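Local coordinates for protein sugar-phosphate aldolase (Thermotoga maritima, PDB 1PVT) that belongs to the class II aldolase and adducin N-terminal domain family, with an AraD-like fold built of helices and a mixed beta-sheet, at residues N130-T133 with L134-L137; E138-Q141 with E142-K146. All blocks are in the same frame, centred on the assembly; numbering follows the deposited sequence.

Interaction 1: N130-T133 with L134-L137; sequences NLLT and LMNL
Selenomethionine Met135 folds its side chain back over the last turn of helix 129-134, laying CG, SE and CE across the carbonyl of Leu131. CG comes closest, 3.0 Å from Leu131 O. A bend at the end of the chain (chi3 -66°) turns the methyl CE toward Leu132, where it meets CD1 of that leucine at 3.8 Å, the two side chains crossing obliquely.

In the backbone the helix ends in steps. Leu134 N gives a helical bond to Asn130 O, 2.8 Å long. Met135 N makes two bonds, one of the four-residue spacing to Leu131 O at 3.1 Å and a weak one of three-residue spacing to Leu132 O. Asn136 keeps only the shorter spacing, its N bonding to Thr133 O at 2.9 Å. A type I turn from Leu134 to Leu137 then carries the chain on out of the helix. Thr133 holds OG1 beside its own backbone N (chi1 -56°), from where it bonds to Leu129 O one turn earlier.

On one flank, helix 203-224 receives Asn130, whose ND2 is hydrogen-bonded to Glu214, and Leu131, which packs on Ala217. Elsewhere Leu131 and Met135 rest on Leu190 of strand 188-191, while Leu131 and Leu134 also touch Met147 of helix 144-147.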
ATOM      1  N   ASN A 130      12.169 -10.447  -3.407  1.00 49.49           N
ATOM      2  CA  ASN A 130      12.093 -11.120  -4.689  1.00 49.94           C
ATOM      3  C   ASN A 130      11.467 -10.299  -5.788  1.00 50.46           C
ATOM      4  O   ASN A 130      11.943 -10.308  -6.917  1.00 50.62           O
ATOM      5  CB  ASN A 130      11.336 -12.430  -4.539  1.00 51.59           C
ATOM      6  CG  ASN A 130      12.168 -13.500  -3.875  1.00 52.31           C
ATOM      7  OD1 ASN A 130      13.005 -14.128  -4.512  1.00 53.66           O
ATOM      8  ND2 ASN A 130      11.956 -13.701  -2.583  1.00 53.65           N
ATOM      9  N   LEU A 131      10.388  -9.596  -5.471  1.00 51.75           N
ATOM     10  CA  LEU A 131       9.719  -8.766  -6.465  1.00 51.59           C
ATOM     11  C   LEU A 131      10.681  -7.651  -6.833  1.00 51.30           C
ATOM     12  O   LEU A 131      10.699  -7.157  -7.962  1.00 51.40           O
ATOM     13  CB  LEU A 131       8.438  -8.180  -5.885  1.00 51.44           C
ATOM     14  CG  LEU A 131       7.226  -8.313  -6.802  1.00 51.66           C
ATOM     15  CD1 LEU A 131       7.206  -9.688  -7.458  1.00 51.76           C
ATOM     16  CD2 LEU A 131       5.968  -8.104  -5.971  1.00 53.43           C
ATOM     17  N   LEU A 132      11.489  -7.272  -5.856  1.00 50.51           N
ATOM     18  CA  LEU A 132      12.481  -6.244  -6.049  1.00 50.84           C
ATOM     19  C   LEU A 132      13.498  -6.821  -7.006  1.00 51.59           C
ATOM     20  O   LEU A 132      13.720  -6.289  -8.081  1.00 52.52           O
ATOM     21  CB  LEU A 132      13.139  -5.926  -4.718  1.00 50.42           C
ATOM     22  CG  LEU A 132      13.302  -4.461  -4.359  1.00 50.59           C
ATOM     23  CD1 LEU A 132      12.025  -3.677  -4.681  1.00 51.87           C
ATOM     24  CD2 LEU A 132      13.639  -4.394  -2.883  1.00 50.32           C
ATOM     25  N   THR A 133      14.104  -7.928  -6.606  1.00 53.28           N
ATOM     26  CA  THR A 133      15.097  -8.593  -7.429  1.00 55.81           C
ATOM     27  C   THR A 133      14.610  -8.714  -8.856  1.00 58.17           C
ATOM     28  O   THR A 133      15.302  -8.343  -9.796  1.00 57.60           O
ATOM     29  CB  THR A 133      15.359 -10.003  -6.939  1.00 55.53           C
ATOM     30  OG1 THR A 133      15.744  -9.962  -5.567  1.00 56.74           O
ATOM     31  CG2 THR A 133      16.457 -10.644  -7.752  1.00 55.11           C
ATOM     32  N   LEU A 134      13.405  -9.246  -9.001  1.00 62.19           N
ATOM     33  CA  LEU A 134      12.787  -9.456 -10.304  1.00 66.02           C
ATOM     34  C   LEU A 134      12.686  -8.201 -11.163  1.00 68.36           C
ATOM     35  O   LEU A 134      12.896  -8.260 -12.372  1.00 68.18           O
ATOM     36  CB  LEU A 134      11.405 -10.093 -10.105  1.00 66.85           C
ATOM     37  CG  LEU A 134      10.397 -10.244 -11.252  1.00 67.44           C
ATOM     38  CD1 LEU A 134       9.552  -8.989 -11.369  1.00 67.31           C
ATOM     39  CD2 LEU A 134      11.118 -10.562 -12.546  1.00 68.40           C
HETATM   40  N   MSE A 135      12.374  -7.068 -10.549  1.00 72.42           N
HETATM   41  CA  MSE A 135      12.256  -5.821 -11.297  1.00 76.44           C
HETATM   42  C   MSE A 135      13.608  -5.190 -11.608  1.00 76.60           C
HETATM   43  O   MSE A 135      13.689  -4.055 -12.073  1.00 76.42           O
HETATM   44  CB  MSE A 135      11.402  -4.830 -10.520  1.00 79.97           C
HETATM   45  CG  MSE A 135      10.022  -5.346 -10.210  1.00 85.19           C
HETATM   46 SE   MSE A 135       8.935  -3.942  -9.483  1.00 93.95          SE
HETATM   47  CE  MSE A 135       9.906  -3.677  -7.811  1.00 91.64           C
ATOM     48  N   ASN A 136      14.671  -5.935 -11.351  1.00 77.90           N
ATOM     49  CA  ASN A 136      16.007  -5.435 -11.607  1.00 79.79           C
ATOM     50  C   ASN A 136      16.572  -6.083 -12.866  1.00 82.08           C
ATOM     51  O   ASN A 136      17.732  -5.866 -13.225  1.00 82.23           O
ATOM     52  CB  ASN A 136      16.905  -5.730 -10.410  1.00 77.97           C
ATOM     53  CG  ASN A 136      17.700  -4.528  -9.984  1.00 77.16           C
ATOM     54  OD1 ASN A 136      18.557  -4.046 -10.722  1.00 77.55           O
ATOM     55  ND2 ASN A 136      17.413  -4.022  -8.792  1.00 76.35           N
ATOM     56  N   LEU A 137      15.735  -6.883 -13.526  1.00 84.19           N
ATOM     57  CA  LEU A 137      16.105  -7.578 -14.758  1.00 86.11           C
ATOM     58  C   LEU A 137      15.599  -6.810 -15.982  1.00 88.54           C
ATOM     59  O   LEU A 137      14.437  -6.388 -16.023  1.00 88.94           O
ATOM     60  CB  LEU A 137      15.497  -8.985 -14.792  1.00 84.18           C
ATOM     61  CG  LEU A 137      15.795  -9.991 -13.684  1.00 82.27           C
ATOM     62  CD1 LEU A 137      15.157 -11.329 -14.043  1.00 81.02           C
ATOM     63  CD2 LEU A 137      17.289 -10.146 -13.515  1.00 81.86           C
TER

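Interaction 2: E138-Q141 with E142-K146; sequences EEFQ and ELLPK
Leu143 reaches back over the turn that precedes it. Its CB lies 3.5 Å from Phe140 O, CG moves on to the carbonyl oxygen of Glu139, and CD1 closes on Glu139 O at 3.0 Å. The other methyl, CD2, comes 4.0 Å from Glu139 OE2, with the two side chains crossing at about a right angle. The backbone supports this fold-back: Leu143 N bonds to Phe140 O at 3.0 Å. Just upstream, an inverse gamma turn is centred on Glu139, closed by Phe140 N bonding to Glu138 O.

Next along the chain, Leu144 sets CG against Phe140 CE1 at 3.8 Å in an oblique approach. Gln141 bends at chi2 (-60°) to bring OE1 over one face of the Phe140 ring, offset toward its rim. The backbone oxygen of Gln141 lies 3.2 Å from CD of Pro145, four residues on.

Phe140, Gln141 and Leu144 all touch Val164 of strand 163-165, an outermost strand of the mixed sheet, whereas Leu143 packs on Leu134 of helix 129-134, so the turn before helix 144-147 bridges helix 129-134 and the edge of the sheet.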
ATOM      1  N   GLU A 138      16.465  -6.645 -16.980  1.00 91.07           N
ATOM      2  CA  GLU A 138      16.089  -5.940 -18.200  1.00 92.94           C
ATOM      3  C   GLU A 138      14.767  -6.483 -18.752  1.00 93.16           C
ATOM      4  O   GLU A 138      13.780  -5.747 -18.859  1.00 93.56           O
ATOM      5  CB  GLU A 138      17.198  -6.084 -19.247  1.00 94.50           C
ATOM      6  CG  GLU A 138      18.471  -5.298 -18.930  1.00 97.21           C
ATOM      7  CD  GLU A 138      18.291  -3.786 -19.076  1.00 98.65           C
ATOM      8  OE1 GLU A 138      17.934  -3.322 -20.181  1.00 99.91           O
ATOM      9  OE2 GLU A 138      18.514  -3.057 -18.086  1.00 99.54           O
ATOM     10  N   GLU A 139      14.743  -7.772 -19.086  1.00 93.04           N
ATOM     11  CA  GLU A 139      13.535  -8.392 -19.623  1.00 92.77           C
ATOM     12  C   GLU A 139      12.518  -8.663 -18.523  1.00 91.70           C
ATOM     13  O   GLU A 139      12.008  -9.774 -18.364  1.00 92.03           O
ATOM     14  CB  GLU A 139      13.875  -9.694 -20.355  1.00 94.69           C
ATOM     15  CG  GLU A 139      14.549 -10.770 -19.522  1.00 96.00           C
ATOM     16  CD  GLU A 139      14.581 -12.103 -20.259  1.00 98.05           C
ATOM     17  OE1 GLU A 139      15.085 -12.149 -21.413  1.00 98.68           O
ATOM     18  OE2 GLU A 139      14.095 -13.103 -19.683  1.00 98.06           O
ATOM     19  N   PHE A 140      12.215  -7.617 -17.773  1.00 89.54           N
ATOM     20  CA  PHE A 140      11.289  -7.713 -16.673  1.00 87.23           C
ATOM     21  C   PHE A 140       9.846  -7.807 -17.140  1.00 85.83           C
ATOM     22  O   PHE A 140       9.099  -8.685 -16.713  1.00 84.99           O
ATOM     23  CB  PHE A 140      11.523  -6.506 -15.761  1.00 87.29           C
ATOM     24  CG  PHE A 140      10.379  -6.179 -14.859  1.00 87.49           C
ATOM     25  CD1 PHE A 140       9.655  -7.181 -14.223  1.00 87.61           C
ATOM     26  CD2 PHE A 140      10.040  -4.851 -14.627  1.00 87.40           C
ATOM     27  CE1 PHE A 140       8.608  -6.866 -13.372  1.00 87.11           C
ATOM     28  CE2 PHE A 140       8.998  -4.527 -13.778  1.00 87.24           C
ATOM     29  CZ  PHE A 140       8.278  -5.538 -13.148  1.00 87.35           C
ATOM     30  N   GLN A 141       9.462  -6.914 -18.035  1.00 85.13           N
ATOM     31  CA  GLN A 141       8.094  -6.889 -18.529  1.00 85.01           C
ATOM     32  C   GLN A 141       7.609  -8.224 -19.081  1.00 83.79           C
ATOM     33  O   GLN A 141       6.469  -8.630 -18.854  1.00 82.33           O
ATOM     34  CB  GLN A 141       7.956  -5.806 -19.602  1.00 86.91           C
ATOM     35  CG  GLN A 141       8.312  -4.393 -19.125  1.00 89.28           C
ATOM     36  CD  GLN A 141       7.447  -3.910 -17.961  1.00 90.83           C
ATOM     37  OE1 GLN A 141       7.494  -4.465 -16.862  1.00 91.38           O
ATOM     38  NE2 GLN A 141       6.649  -2.870 -18.204  1.00 91.56           N
ATOM     39  N   GLU A 142       8.487  -8.912 -19.797  1.00 83.69           N
ATOM     40  CA  GLU A 142       8.130 -10.184 -20.410  1.00 83.62           C
ATOM     41  C   GLU A 142       8.051 -11.397 -19.478  1.00 81.46           C
ATOM     42  O   GLU A 142       7.881 -12.525 -19.943  1.00 82.01           O
ATOM     43  CB  GLU A 142       9.105 -10.486 -21.553  1.00 86.62           C
ATOM     44  CG  GLU A 142       9.073  -9.470 -22.694  1.00 91.40           C
ATOM     45  CD  GLU A 142       7.712  -9.403 -23.388  1.00 94.76           C
ATOM     46  OE1 GLU A 142       7.210 -10.464 -23.841  1.00 96.59           O
ATOM     47  OE2 GLU A 142       7.144  -8.289 -23.483  1.00 96.82           O
ATOM     48  N   LEU A 143       8.163 -11.178 -18.172  1.00 78.23           N
ATOM     49  CA  LEU A 143       8.110 -12.279 -17.213  1.00 74.14           C
ATOM     50  C   LEU A 143       6.834 -12.220 -16.405  1.00 72.67           C
ATOM     51  O   LEU A 143       6.248 -13.247 -16.065  1.00 70.74           O
ATOM     52  CB  LEU A 143       9.300 -12.198 -16.274  1.00 72.95           C
ATOM     53  CG  LEU A 143      10.646 -12.288 -16.974  1.00 71.86           C
ATOM     54  CD1 LEU A 143      11.721 -11.699 -16.092  1.00 72.84           C
ATOM     55  CD2 LEU A 143      10.936 -13.735 -17.303  1.00 72.43           C
ATOM     56  N   LEU A 144       6.425 -10.995 -16.090  1.00 72.23           N
ATOM     57  CA  LEU A 144       5.211 -10.749 -15.330  1.00 72.05           C
ATOM     58  C   LEU A 144       4.086 -11.666 -15.752  1.00 73.33           C
ATOM     59  O   LEU A 144       3.359 -12.191 -14.922  1.00 74.02           O
ATOM     60  CB  LEU A 144       4.759  -9.311 -15.523  1.00 69.90           C
ATOM     61  CG  LEU A 144       5.294  -8.306 -14.525  1.00 68.48           C
ATOM     62  CD1 LEU A 144       4.741  -6.936 -14.833  1.00 67.06           C
ATOM     63  CD2 LEU A 144       4.874  -8.730 -13.143  1.00 67.99           C
ATOM     64  N   PRO A 145       3.919 -11.862 -17.064  1.00 74.59           N
ATOM     65  CA  PRO A 145       2.854 -12.727 -17.574  1.00 75.48           C
ATOM     66  C   PRO A 145       2.950 -14.160 -17.071  1.00 76.44           C
ATOM     67  O   PRO A 145       2.019 -14.681 -16.451  1.00 76.64           O
ATOM     68  CB  PRO A 145       3.036 -12.637 -19.084  1.00 75.88           C
ATOM     69  CG  PRO A 145       3.607 -11.247 -19.270  1.00 75.92           C
ATOM     70  CD  PRO A 145       4.625 -11.188 -18.172  1.00 75.22           C
ATOM     71  N   LYS A 146       4.073 -14.808 -17.353  1.00 77.28           N
ATOM     72  CA  LYS A 146       4.246 -16.176 -16.906  1.00 77.25           C
ATOM     73  C   LYS A 146       4.253 -16.178 -15.384  1.00 77.34           C
ATOM     74  O   LYS A 146       3.771 -17.119 -14.760  1.00 76.88           O
ATOM     75  CB  LYS A 146       5.543 -16.776 -17.482  1.00 77.40           C
ATOM     76  CG  LYS A 146       5.488 -17.106 -18.999  1.00 77.49           C
ATOM     77  CD  LYS A 146       4.661 -18.368 -19.336  1.00 78.18           C
ATOM     78  CE  LYS A 146       3.138 -18.153 -19.204  1.00 77.78           C
ATOM     79  NZ  LYS A 146       2.322 -19.395 -19.392  1.00 74.76           N
TER

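The chain leaves strand 122-126, enters helix 129-134, and at its C-terminal end makes interaction 1, a helix end running into a tight turn. Interaction 2 follows directly, turning the chain into helix 144-147. Each closes only a local turn, with no residues between its segments, and the two are consecutive, neither nested nor crossed, with centres about 10 Å apart. They meet through apolar side chains: Leu134 and Met135 pack against Phe140, and Leu143 CD1 lies 3.8 Å from Leu134 CD2 and 4.0 Å from Leu137 CD1. Together they join two short helices through a compact connection that spans from the long C-terminal helix to the last strands of the sheet.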